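Local coordinates for putative phosphoglycolate phosphatase (Lactobacillus delbrueckii, PDB 2HI0), which probably hydrolyses the phosphate ester of 2-phosphoglycolate, as a metal-dependent phosphatase of the haloacid dehalogenase (HAD) superfamily, at residues His104-Thr109 / Glu145-Gly150; Met119-Gln124 / Lys232-Ile237; Gly126-Val131 / Lys176-Pro181; Ile193-Ala198 / Met203-Val208. All blocks are in the same frame, centred on the assembly; numbering follows the deposited sequence.

Contact 1 (His104-Thr109 / Glu145-Gly150)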
loop_
_atom_site.group_PDB
_atom_site.type_symbol
_atom_site.label_atom_id
_atom_site.label_comp_id
_atom_site.label_asym_id
_atom_site.label_seq_id
_atom_site.Cartn_x
_atom_site.Cartn_y
_atom_site.Cartn_z
ATOM N N HIS A 104 1.315 -16.921 -3.840
ATOM C CA HIS A 104 -0.143 -16.959 -3.878
ATOM C C HIS A 104 -0.772 -15.565 -3.968
ATOM O O HIS A 104 -1.830 -15.331 -3.380
ATOM C CB HIS A 104 -0.674 -17.691 -2.645
ATOM C CG HIS A 104 -0.226 -19.120 -2.567
ATOM N ND1 HIS A 104 1.000 -19.526 -2.063
ATOM C CD2 HIS A 104 -0.891 -20.254 -2.894
ATOM C CE1 HIS A 104 1.068 -20.845 -2.099
ATOM N NE2 HIS A 104 -0.050 -21.306 -2.629
ATOM N N CYS A 105 -0.082 -14.620 -4.577
ATOM C CA CYS A 105 -0.574 -13.246 -4.564
ATOM C C CYS A 105 -1.457 -12.927 -5.786
ATOM O O CYS A 105 -1.860 -11.776 -5.944
ATOM C CB CYS A 105 0.584 -12.232 -4.474
ATOM S SG CYS A 105 1.737 -12.333 -5.828
ATOM N N GLN A 106 -1.786 -13.917 -6.628
ATOM C CA GLN A 106 -2.554 -13.645 -7.839
ATOM C C GLN A 106 -3.667 -14.661 -8.042
ATOM O O GLN A 106 -3.878 -15.169 -9.129
ATOM C CB GLN A 106 -1.607 -13.599 -9.029
ATOM C CG GLN A 106 -2.104 -12.721 -10.141
ATOM C CD GLN A 106 -1.364 -13.012 -11.444
ATOM O OE1 GLN A 106 -0.142 -13.256 -11.439
ATOM N NE2 GLN A 106 -2.099 -13.012 -12.556
ATOM N N ILE A 107 -4.378 -14.970 -6.985
ATOM C CA ILE A 107 -5.470 -15.940 -7.035
ATOM C C ILE A 107 -6.767 -15.103 -7.134
ATOM O O ILE A 107 -7.385 -15.061 -8.205
ATOM C CB ILE A 107 -5.457 -16.894 -5.797
ATOM C CG1 ILE A 107 -4.139 -17.674 -5.703
ATOM C CG2 ILE A 107 -6.667 -17.878 -5.798
ATOM C CD1 ILE A 107 -4.018 -18.529 -4.471
ATOM N N LYS A 108 -7.155 -14.409 -6.068
ATOM C CA LYS A 108 -8.299 -13.495 -6.113
ATOM C C LYS A 108 -7.904 -12.051 -6.555
ATOM O O LYS A 108 -8.773 -11.218 -6.858
ATOM C CB LYS A 108 -8.938 -13.420 -4.725
ATOM C CG LYS A 108 -9.457 -14.746 -4.195
ATOM C CD LYS A 108 -10.391 -15.421 -5.165
ATOM C CE LYS A 108 -11.227 -16.516 -4.478
ATOM N NZ LYS A 108 -12.491 -15.947 -3.907
ATOM N N THR A 109 -6.606 -11.766 -6.609
ATOM C CA THR A 109 -6.146 -10.398 -6.841
ATOM C C THR A 109 -6.263 -9.990 -8.310
ATOM O O THR A 109 -5.777 -10.663 -9.183
ATOM C CB THR A 109 -4.705 -10.154 -6.315
ATOM O OG1 THR A 109 -4.649 -10.423 -4.907
ATOM C CG2 THR A 109 -4.285 -8.707 -6.598
ATOM N N GLU A 145 4.297 -7.149 -13.471
ATOM C CA GLU A 145 4.634 -7.836 -14.720
ATOM C C GLU A 145 3.444 -8.590 -15.285
ATOM O O GLU A 145 3.253 -8.613 -16.496
ATOM C CB GLU A 145 5.815 -8.807 -14.531
ATOM C CG GLU A 145 6.161 -9.687 -15.763
ATOM N N GLU A 146 2.642 -9.180 -14.407
ATOM C CA GLU A 146 1.541 -10.016 -14.838
ATOM C C GLU A 146 0.301 -9.227 -15.134
ATOM O O GLU A 146 -0.386 -9.522 -16.120
ATOM C CB GLU A 146 1.202 -11.094 -13.814
ATOM C CG GLU A 146 2.326 -12.147 -13.635
ATOM C CD GLU A 146 2.809 -12.765 -14.968
ATOM O OE1 GLU A 146 1.965 -13.300 -15.743
ATOM O OE2 GLU A 146 4.030 -12.690 -15.250
ATOM N N LEU A 147 0.009 -8.211 -14.327
ATOM C CA LEU A 147 -1.255 -7.465 -14.462
ATOM C C LEU A 147 -1.094 -6.088 -15.128
ATOM O O LEU A 147 -2.075 -5.560 -15.661
ATOM C CB LEU A 147 -1.939 -7.326 -13.104
ATOM C CG LEU A 147 -2.215 -8.609 -12.326
ATOM C CD1 LEU A 147 -2.758 -8.345 -10.927
ATOM C CD2 LEU A 147 -3.177 -9.512 -13.094
ATOM N N PHE A 148 0.120 -5.518 -15.123
ATOM C CA PHE A 148 0.340 -4.214 -15.767
ATOM C C PHE A 148 1.605 -4.142 -16.625
ATOM O O PHE A 148 2.413 -3.212 -16.491
ATOM C CB PHE A 148 0.434 -3.118 -14.697
ATOM C CG PHE A 148 -0.739 -3.025 -13.776
ATOM C CD1 PHE A 148 -1.857 -2.270 -14.114
ATOM C CD2 PHE A 148 -0.667 -3.560 -12.493
ATOM C CE1 PHE A 148 -2.897 -2.137 -13.196
ATOM C CE2 PHE A 148 -1.706 -3.419 -11.590
ATOM C CZ PHE A 148 -2.811 -2.712 -11.941
ATOM N N PRO A 149 1.795 -5.115 -17.525
ATOM C CA PRO A 149 3.029 -5.124 -18.333
ATOM C C PRO A 149 3.115 -3.907 -19.254
ATOM O O PRO A 149 2.127 -3.529 -19.900
ATOM C CB PRO A 149 2.926 -6.425 -19.143
ATOM C CG PRO A 149 1.470 -6.772 -19.132
ATOM C CD PRO A 149 0.890 -6.231 -17.863
ATOM N N GLY A 150 4.278 -3.273 -19.270
ATOM C CA GLY A 150 4.479 -2.055 -20.053
ATOM C C GLY A 150 3.814 -0.756 -19.594
ATOM O O GLY A 150 3.981 0.277 -20.254
#

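Contact 2 (Met119-Gln124 / Lys232-Ile237). With EDO (1,2-ethanediol), chain K.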
loop_
_atom_site.group_PDB
_atom_site.type_symbol
_atom_site.label_atom_id
_atom_site.label_comp_id
_atom_site.label_asym_id
_atom_site.label_seq_id
_atom_site.Cartn_x
_atom_site.Cartn_y
_atom_site.Cartn_z
HETATM N N MSE A 119 -4.877 3.847 -16.485
HETATM C CA MSE A 119 -3.447 3.791 -16.879
HETATM C C MSE A 119 -3.228 4.048 -18.376
HETATM O O MSE A 119 -2.328 4.804 -18.783
HETATM C CB MSE A 119 -2.766 2.482 -16.421
HETATM C CG MSE A 119 -2.824 2.264 -14.885
HETATM SE SE MSE A 119 -2.283 3.789 -13.785
HETATM C CE MSE A 119 -2.729 3.065 -12.032
ATOM N N LYS A 120 -4.073 3.447 -19.188
ATOM C CA LYS A 120 -4.036 3.659 -20.631
ATOM C C LYS A 120 -4.239 5.133 -20.953
ATOM O O LYS A 120 -3.518 5.705 -21.794
ATOM C CB LYS A 120 -5.127 2.793 -21.278
ATOM C CG LYS A 120 -5.255 2.898 -22.783
ATOM C CD LYS A 120 -6.235 1.832 -23.324
ATOM N N ASN A 121 -5.239 5.741 -20.298
ATOM C CA ASN A 121 -5.621 7.106 -20.593
ATOM C C ASN A 121 -4.534 8.057 -20.138
ATOM O O ASN A 121 -4.206 9.028 -20.836
ATOM C CB ASN A 121 -6.931 7.478 -19.899
ATOM C CG ASN A 121 -8.159 6.770 -20.490
ATOM O OD1 ASN A 121 -8.089 6.140 -21.556
ATOM N ND2 ASN A 121 -9.281 6.841 -19.768
ATOM N N LEU A 122 -3.975 7.815 -18.948
ATOM C CA LEU A 122 -2.922 8.736 -18.461
ATOM C C LEU A 122 -1.673 8.674 -19.348
ATOM O O LEU A 122 -1.044 9.707 -19.609
ATOM C CB LEU A 122 -2.579 8.454 -16.998
ATOM C CG LEU A 122 -3.651 8.771 -15.933
ATOM C CD1 LEU A 122 -3.143 8.234 -14.607
ATOM C CD2 LEU A 122 -4.024 10.248 -15.827
ATOM N N ARG A 123 -1.281 7.488 -19.790
ATOM C CA ARG A 123 -0.088 7.354 -20.631
ATOM C C ARG A 123 -0.364 8.083 -21.948
ATOM O O ARG A 123 0.524 8.752 -22.470
ATOM C CB ARG A 123 0.247 5.893 -20.899
ATOM C CG ARG A 123 0.653 5.135 -19.653
ATOM C CD ARG A 123 0.704 3.631 -19.903
ATOM N NE ARG A 123 1.481 3.331 -21.107
ATOM C CZ ARG A 123 2.809 3.414 -21.192
ATOM N NH1 ARG A 123 3.553 3.780 -20.139
ATOM N NH2 ARG A 123 3.408 3.106 -22.337
ATOM N N GLN A 124 -1.598 8.002 -22.445
ATOM C CA GLN A 124 -1.965 8.700 -23.700
ATOM C C GLN A 124 -1.834 10.220 -23.552
ATOM O O GLN A 124 -1.559 10.910 -24.534
ATOM C CB GLN A 124 -3.377 8.318 -24.181
ATOM N N LYS A 232 -12.942 9.785 -11.735
ATOM C CA LYS A 232 -12.684 10.956 -10.893
ATOM C C LYS A 232 -11.207 11.097 -10.531
ATOM O O LYS A 232 -10.670 12.186 -10.493
ATOM C CB LYS A 232 -13.574 10.958 -9.656
ATOM C CG LYS A 232 -15.074 11.211 -9.959
ATOM C CD LYS A 232 -15.288 12.171 -11.182
ATOM C CE LYS A 232 -16.732 12.173 -11.729
ATOM N NZ LYS A 232 -16.781 12.234 -13.241
ATOM N N LEU A 233 -10.552 9.978 -10.344
ATOM C CA LEU A 233 -9.117 9.949 -10.091
ATOM C C LEU A 233 -8.374 10.458 -11.312
ATOM O O LEU A 233 -7.454 11.294 -11.157
ATOM C CB LEU A 233 -8.654 8.532 -9.697
ATOM C CG LEU A 233 -7.160 8.300 -9.544
ATOM C CD1 LEU A 233 -6.567 9.326 -8.570
ATOM C CD2 LEU A 233 -6.886 6.871 -9.082
ATOM N N GLU A 234 -8.786 10.027 -12.519
ATOM C CA GLU A 234 -8.194 10.578 -13.758
ATOM C C GLU A 234 -8.355 12.120 -13.817
ATOM O O GLU A 234 -7.408 12.878 -14.103
ATOM C CB GLU A 234 -8.868 9.952 -15.000
ATOM C CG GLU A 234 -8.210 10.355 -16.324
ATOM C CD GLU A 234 -8.764 9.643 -17.548
ATOM O OE1 GLU A 234 -9.089 8.431 -17.481
ATOM O OE2 GLU A 234 -8.821 10.301 -18.601
ATOM N N GLU A 235 -9.555 12.590 -13.539
ATOM C CA GLU A 235 -9.810 14.028 -13.539
ATOM C C GLU A 235 -8.940 14.774 -12.520
ATOM O O GLU A 235 -8.426 15.860 -12.805
ATOM C CB GLU A 235 -11.300 14.294 -13.315
ATOM C CG GLU A 235 -12.158 13.744 -14.448
ATOM C CD GLU A 235 -13.644 13.845 -14.177
ATOM O OE1 GLU A 235 -14.028 14.565 -13.223
ATOM O OE2 GLU A 235 -14.416 13.207 -14.928
ATOM N N ALA A 236 -8.734 14.160 -11.347
ATOM C CA ALA A 236 -7.895 14.749 -10.291
ATOM C C ALA A 236 -6.446 14.837 -10.750
ATOM O O ALA A 236 -5.750 15.854 -10.503
ATOM C CB ALA A 236 -7.988 13.957 -9.020
ATOM N N ILE A 237 -5.975 13.802 -11.436
ATOM C CA ILE A 237 -4.579 13.779 -11.872
ATOM C C ILE A 237 -4.383 14.800 -13.002
ATOM O O ILE A 237 -3.338 15.446 -13.061
ATOM C CB ILE A 237 -4.110 12.347 -12.276
ATOM C CG1 ILE A 237 -4.038 11.432 -11.054
ATOM C CG2 ILE A 237 -2.739 12.401 -13.001
ATOM C CD1 ILE A 237 -4.016 9.957 -11.360
HETATM C C1 EDO K . -11.747 4.844 -15.867
HETATM O O1 EDO K . -12.655 4.677 -16.964
HETATM C C2 EDO K . -10.626 5.775 -16.308
HETATM O O2 EDO K . -11.099 7.117 -16.469
#

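Contact 3 (Gly126-Val131 / Lys176-Pro181)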
loop_
_atom_site.group_PDB
_atom_site.type_symbol
_atom_site.label_atom_id
_atom_site.label_comp_id
_atom_site.label_asym_id
_atom_site.label_seq_id
_atom_site.Cartn_x
_atom_site.Cartn_y
_atom_site.Cartn_z
ATOM N N GLY A 126 0.419 11.625 -21.676
ATOM C CA GLY A 126 1.840 11.875 -21.459
ATOM C C GLY A 126 2.281 11.895 -20.011
ATOM O O GLY A 126 3.350 12.384 -19.719
ATOM N N VAL A 127 1.479 11.357 -19.109
ATOM C CA VAL A 127 1.816 11.322 -17.674
ATOM C C VAL A 127 2.657 10.084 -17.437
ATOM O O VAL A 127 2.296 8.974 -17.881
ATOM C CB VAL A 127 0.541 11.276 -16.763
ATOM C CG1 VAL A 127 0.922 11.258 -15.274
ATOM C CG2 VAL A 127 -0.409 12.447 -17.095
ATOM N N LYS A 128 3.790 10.248 -16.745
ATOM C CA LYS A 128 4.625 9.126 -16.344
ATOM C C LYS A 128 3.986 8.425 -15.153
ATOM O O LYS A 128 3.458 9.093 -14.269
ATOM C CB LYS A 128 6.016 9.640 -15.966
ATOM C CG LYS A 128 6.797 10.242 -17.091
ATOM C CD LYS A 128 8.241 10.463 -16.728
ATOM C CE LYS A 128 9.053 10.934 -17.917
ATOM N NZ LYS A 128 10.427 10.354 -17.806
ATOM N N LEU A 129 4.042 7.085 -15.113
ATOM C CA LEU A 129 3.343 6.309 -14.108
ATOM C C LEU A 129 4.326 5.428 -13.350
ATOM O O LEU A 129 5.213 4.841 -13.899
ATOM C CB LEU A 129 2.255 5.435 -14.707
ATOM C CG LEU A 129 1.220 6.059 -15.660
ATOM C CD1 LEU A 129 0.321 4.905 -16.238
ATOM C CD2 LEU A 129 0.381 7.167 -14.948
ATOM N N ALA A 130 4.149 5.363 -12.042
ATOM C CA ALA A 130 5.001 4.551 -11.133
ATOM C C ALA A 130 4.180 3.932 -10.020
ATOM O O ALA A 130 3.074 4.380 -9.718
ATOM C CB ALA A 130 6.145 5.406 -10.556
ATOM N N VAL A 131 4.731 2.862 -9.453
ATOM C CA VAL A 131 4.216 2.188 -8.257
ATOM C C VAL A 131 5.316 2.214 -7.201
ATOM O O VAL A 131 6.452 1.868 -7.481
ATOM C CB VAL A 131 3.847 0.729 -8.514
ATOM C CG1 VAL A 131 3.371 0.024 -7.163
ATOM C CG2 VAL A 131 2.835 0.616 -9.603
ATOM N N LYS A 176 14.031 10.174 -8.874
ATOM C CA LYS A 176 15.316 10.109 -9.554
ATOM C C LYS A 176 15.161 9.464 -10.931
ATOM O O LYS A 176 15.575 10.055 -11.933
ATOM C CB LYS A 176 16.298 9.410 -8.629
ATOM C CG LYS A 176 17.646 9.075 -9.081
ATOM C CD LYS A 176 18.423 8.642 -7.774
ATOM C CE LYS A 176 19.064 7.265 -7.863
ATOM N NZ LYS A 176 19.416 6.678 -6.517
ATOM N N VAL A 177 14.480 8.319 -10.997
ATOM C CA VAL A 177 14.363 7.626 -12.269
ATOM C C VAL A 177 13.450 8.414 -13.265
ATOM O O VAL A 177 13.747 8.522 -14.453
ATOM C CB VAL A 177 13.821 6.201 -12.065
ATOM C CG1 VAL A 177 13.436 5.498 -13.433
ATOM C CG2 VAL A 177 14.862 5.390 -11.297
ATOM N N LEU A 178 12.325 8.913 -12.775
ATOM C CA LEU A 178 11.355 9.592 -13.640
ATOM C C LEU A 178 11.920 10.918 -14.117
ATOM O O LEU A 178 11.581 11.369 -15.198
ATOM C CB LEU A 178 10.001 9.866 -12.962
ATOM C CG LEU A 178 9.211 8.609 -12.607
ATOM C CD1 LEU A 178 7.778 8.935 -12.123
ATOM C CD2 LEU A 178 9.142 7.601 -13.717
ATOM N N GLY A 179 12.739 11.579 -13.309
ATOM C CA GLY A 179 13.305 12.864 -13.711
ATOM C C GLY A 179 12.338 14.055 -13.684
ATOM O O GLY A 179 12.606 15.088 -14.300
ATOM N N VAL A 180 11.237 13.915 -12.937
ATOM C CA VAL A 180 10.196 14.944 -12.840
ATOM C C VAL A 180 10.351 15.699 -11.525
ATOM O O VAL A 180 10.589 15.083 -10.475
ATOM C CB VAL A 180 8.767 14.288 -12.949
ATOM C CG1 VAL A 180 7.701 15.321 -12.817
ATOM C CG2 VAL A 180 8.654 13.575 -14.255
ATOM N N PRO A 181 10.247 17.049 -11.565
ATOM C CA PRO A 181 10.309 17.807 -10.329
ATOM C C PRO A 181 9.183 17.397 -9.378
ATOM O O PRO A 181 8.063 17.062 -9.814
ATOM C CB PRO A 181 10.144 19.267 -10.792
ATOM C CG PRO A 181 10.570 19.262 -12.230
ATOM C CD PRO A 181 10.110 17.917 -12.746
#

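Contact 4 (Ile193-Ala198 / Met203-Val208)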
loop_
_atom_site.group_PDB
_atom_site.type_symbol
_atom_site.label_atom_id
_atom_site.label_comp_id
_atom_site.label_asym_id
_atom_site.label_seq_id
_atom_site.Cartn_x
_atom_site.Cartn_y
_atom_site.Cartn_z
ATOM N N ILE A 193 -0.582 6.359 5.599
ATOM C CA ILE A 193 0.840 6.198 5.237
ATOM C C ILE A 193 1.101 6.902 3.903
ATOM O O ILE A 193 2.179 7.484 3.726
ATOM C CB ILE A 193 1.253 4.709 5.183
ATOM C CG1 ILE A 193 0.985 4.048 6.533
ATOM C CG2 ILE A 193 2.715 4.510 4.663
ATOM C CD1 ILE A 193 1.640 4.768 7.659
ATOM N N ASP A 194 0.130 6.846 2.973
ATOM C CA ASP A 194 0.226 7.536 1.687
ATOM C C ASP A 194 0.178 9.071 1.836
ATOM O O ASP A 194 0.987 9.784 1.249
ATOM C CB ASP A 194 -0.842 6.997 0.733
ATOM C CG ASP A 194 -0.744 5.487 0.581
ATOM O OD1 ASP A 194 0.402 4.987 0.482
ATOM O OD2 ASP A 194 -1.765 4.815 0.728
ATOM N N ILE A 195 -0.746 9.532 2.676
ATOM C CA ILE A 195 -0.789 10.943 3.061
ATOM C C ILE A 195 0.587 11.421 3.562
ATOM O O ILE A 195 1.111 12.449 3.125
ATOM C CB ILE A 195 -1.906 11.213 4.101
ATOM C CG1 ILE A 195 -3.290 10.900 3.506
ATOM C CG2 ILE A 195 -1.883 12.678 4.572
ATOM C CD1 ILE A 195 -4.426 10.820 4.454
ATOM N N GLN A 196 1.165 10.659 4.495
ATOM C CA GLN A 196 2.454 11.016 5.061
ATOM C C GLN A 196 3.633 10.924 4.065
ATOM O O GLN A 196 4.542 11.769 4.041
ATOM C CB GLN A 196 2.719 10.125 6.250
ATOM C CG GLN A 196 1.736 10.341 7.390
ATOM C CD GLN A 196 1.903 9.282 8.462
ATOM O OE1 GLN A 196 3.037 8.825 8.733
ATOM N NE2 GLN A 196 0.790 8.889 9.094
ATOM N N THR A 197 3.616 9.880 3.266
ATOM C CA THR A 197 4.653 9.663 2.281
ATOM C C THR A 197 4.735 10.891 1.332
ATOM O O THR A 197 5.835 11.406 1.039
ATOM C CB THR A 197 4.346 8.410 1.477
ATOM O OG1 THR A 197 4.450 7.260 2.340
ATOM C CG2 THR A 197 5.344 8.260 0.318
ATOM N N ALA A 198 3.568 11.334 0.859
ATOM C CA ALA A 198 3.481 12.528 -0.034
ATOM C C ALA A 198 4.088 13.769 0.617
ATOM O O ALA A 198 4.938 14.432 0.034
ATOM C CB ALA A 198 2.047 12.787 -0.463
HETATM N N MSE A 203 5.419 16.461 -2.164
HETATM C CA MSE A 203 4.486 16.388 -3.296
HETATM C C MSE A 203 3.025 16.289 -2.840
HETATM O O MSE A 203 2.712 15.968 -1.686
HETATM C CB MSE A 203 4.854 15.233 -4.193
HETATM C CG MSE A 203 4.640 13.916 -3.554
HETATM SE SE MSE A 203 5.153 12.473 -4.783
HETATM C CE MSE A 203 6.971 12.824 -5.040
ATOM N N ASP A 204 2.134 16.659 -3.759
ATOM C CA ASP A 204 0.701 16.568 -3.540
ATOM C C ASP A 204 0.265 15.108 -3.432
ATOM O O ASP A 204 0.946 14.178 -3.874
ATOM C CB ASP A 204 -0.066 17.215 -4.729
ATOM C CG ASP A 204 0.141 18.723 -4.856
ATOM O OD1 ASP A 204 0.715 19.343 -3.955
ATOM O OD2 ASP A 204 -0.294 19.324 -5.869
ATOM N N GLU A 205 -0.935 14.934 -2.886
ATOM C CA GLU A 205 -1.533 13.596 -2.677
ATOM C C GLU A 205 -3.026 13.573 -3.001
ATOM O O GLU A 205 -3.754 14.523 -2.731
ATOM C CB GLU A 205 -1.298 13.090 -1.226
ATOM C CG GLU A 205 -1.352 11.579 -1.027
ATOM C CD GLU A 205 -2.668 11.016 -0.422
ATOM O OE1 GLU A 205 -3.669 11.747 -0.166
ATOM O OE2 GLU A 205 -2.654 9.767 -0.191
ATOM N N ILE A 206 -3.462 12.484 -3.609
ATOM C CA ILE A 206 -4.857 12.193 -3.847
ATOM C C ILE A 206 -5.155 10.888 -3.104
ATOM O O ILE A 206 -4.340 9.917 -3.171
ATOM C CB ILE A 206 -5.131 12.022 -5.372
ATOM C CG1 ILE A 206 -4.844 13.305 -6.128
ATOM C CG2 ILE A 206 -6.554 11.501 -5.610
ATOM C CD1 ILE A 206 -4.728 13.073 -7.664
ATOM N N ALA A 207 -6.254 10.893 -2.350
ATOM C CA ALA A 207 -6.696 9.717 -1.608
ATOM C C ALA A 207 -7.876 9.043 -2.319
ATOM O O ALA A 207 -8.731 9.714 -2.873
ATOM C CB ALA A 207 -7.091 10.096 -0.125
ATOM N N VAL A 208 -7.911 7.720 -2.323
ATOM C CA VAL A 208 -8.990 6.942 -2.937
ATOM C C VAL A 208 -9.798 6.295 -1.797
ATOM O O VAL A 208 -9.244 5.967 -0.753
ATOM C CB VAL A 208 -8.438 5.896 -3.966
ATOM C CG1 VAL A 208 -7.521 6.637 -4.949
ATOM C CG2 VAL A 208 -7.717 4.687 -3.297
#

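Contact 1 (His104-Thr109 / Glu145-Gly150)
E146, on the last turn of its helix, meets the amide of Q106: OE1 of Q106 lies 3.5 Å from E146 CB and just as close to E146 CG. The two side chains cross at about a right angle; the glutamate chain bends at chi2, and the amide meets its CB and CG. No hydrogen bond forms. L147 follows on the same face of the amide, at its NE2 end, while E146 lies nearer OE1. L147 CD2 comes 3.7 Å from Q106 NE2, the two chains sliding past each other in opposite directions. The other branch, L147 CD1, lies 4.2 Å from T109 O. The glutamine reaches this far because its CG stands anti to its backbone N (chi1 -152°) and the chain then runs on extended; a long polar side chain suits an exposed loop that must lean on a helix end. T109 turns its own hydroxyl to D21, which also receives the backbone N-H groups of I107 and K108. F148 leaves the helix and buries its ring against L16, I115 and L116. The contact thus sets the loop between helix 87-103 and strand 110-111 beside the C-terminal end of helix 137-147, with L147 and F148 both touching L16 of strand 16-17.

Contact 2 (Met119-Gln124 / Lys232-Ile237)
N121 and E234 face each other across two neighbouring helices and share one strong hydrogen bond. N121 ND2 donates to E234 OE1 over 2.8 Å, nearly straight at 171°, with the acceptor almost exactly in the amide plane and the donor arriving on the syn side of the carboxylate. The two flat groups are turned steeply against each other and the side chains cross at about a right angle, so one N-H points at one oxygen and no second bond pairs the groups. E234 spans the gap because CG is anti to its backbone N (chi1 -174°) and the chain continues extended, whereas the shorter asparagine holds CG anti to its carbonyl carbon, which directs the amide toward E234. The same OE1 also accepts from O2 of a 1,2-ethanediol molecule at 2.6 Å, probably picked up from the crystallisation liquor, so two donors grip this oxygen.

Beneath the polar pair lies an apolar layer. L122 spreads its two methyls over I237: CD2 lies 3.8 Å from I237 CG2, and CD1 is equally far from I237 CD1. Branched side chains fill this inner side well, for L122 and I237 both also rest on F9 of the central sheet. On the outer side K232 NZ bridges to E235 OE2 nearly one helical turn along, at 3.1 Å.

The axes of segments 119-124 and 232-237 approach to 10.7 Å and cross at -21°. Helices 115-124 and 230-238, side by side on one face of a parallel sheet, are characteristic of the three-layered, Rossmann-like alpha/beta core of HAD-type hydrolases.

Contact 3 (Gly126-Val131 / Lys176-Pro181)
K128 lays its aliphatic chain over the end of helix 169-178, its CD resting 4.2 Å from L178 CB and 4.0 Å from V180 CG2. The lysine and V180 slide past each other in opposite directions, and it is the CD methylene that makes the apolar contact. A modest bend at the last torsion (chi4 -145°) then brings NZ to the carbonyl: NZ donates to L178 O over 3.0 Å. It approaches in the carbonyl plane, on a lone pair, with a C=O...N angle of 138°. L178 is the last helical residue, so this carbonyl belongs to the helix's C-terminal end, where the partial negative charge of the helix dipole would be expected to welcome a cation. Lysine therefore serves twice, with this methylene as an apolar surface and with NZ as donor.

Deeper in, L178 points its CD1 at A130 CB, 4.2 Å away. A130 is small enough to let the helix settle close to the strand, and L178 goes on to touch A6 of the adjoining strand. K128 and A130 lie two apart in strand 128-133 and so face the same helix, while L129 between them turns to the other face, onto M119 and L122. Glycines end both helices: G126, with positive phi, forms a Schellman motif after helix 115-124, and G179, also of positive phi, lets the chain turn so that V180 comes back beside the lysine.

A parallel strand covered by helices on both faces in this way is characteristic of three-layered alpha/beta/alpha folds, the HAD core among them.

Contact 4 (Ile193-Ala198 / Met203-Val208)
The carboxylate of E205 lies with one face against the first turn of helix 192-200: I195 CG1 sits above it, 3.8 Å from OE1, and I195 N stands over the same face. D194 CB comes up beside OE2 at 3.4 Å. The glutamate gets there by bending sharply at chi2 (-101°), which lays the carboxylate against the helix. I195 N is 3.5 Å from OE2, but the angle is too poor for a hydrogen bond. Farther along, A198 CB presses on E205 CB at only 3.4 Å, a tight carbon-carbon approach at a place where only a methyl group has to fit. The backbones join at the end: M203 N donates to A198 O over 3.0 Å, nearly straight at 171°. Selenomethionine M203 places its CG between backbone N and carbonyl carbon, beside A198, and its chain goes on toward T171 and V175. Together these contacts fasten the helix to the returning strand of a beta-alpha-beta crossover.

D194 turns its own carboxylate away, to K165 and the backbone N-H of S191, near D10 and the sodium ion bound by D10, D12 and D190. With D194 OD2 5.1 Å from E205 OE2, the like charge could raise the glutamate's pKa, whereas the positive end of the helix dipole would work against that shift.

Overall arrangement
Contacts 2, 3 and 4 gather round the central parallel sheet: contacts 2 and 3 have centres about 14 Å apart, contacts 3 and 4 about 16 Å. L129 of strand 128-133 packs on L122, and I206 of strand 204-208 on L233, A236 and I237, so contact 2 touches both others from one face of the sheet, while the helices of contacts 3 and 4 cover the other. Contact 1 touches contact 2 through G150 against R123, but lies across the chain's centre from contact 4, centres about 24 Å apart. Along the chain contact 1 interleaves with contacts 2 and 3, contact 4 follows, and helix 230-238 closes contact 2 last, returning to early elements of the HAD core.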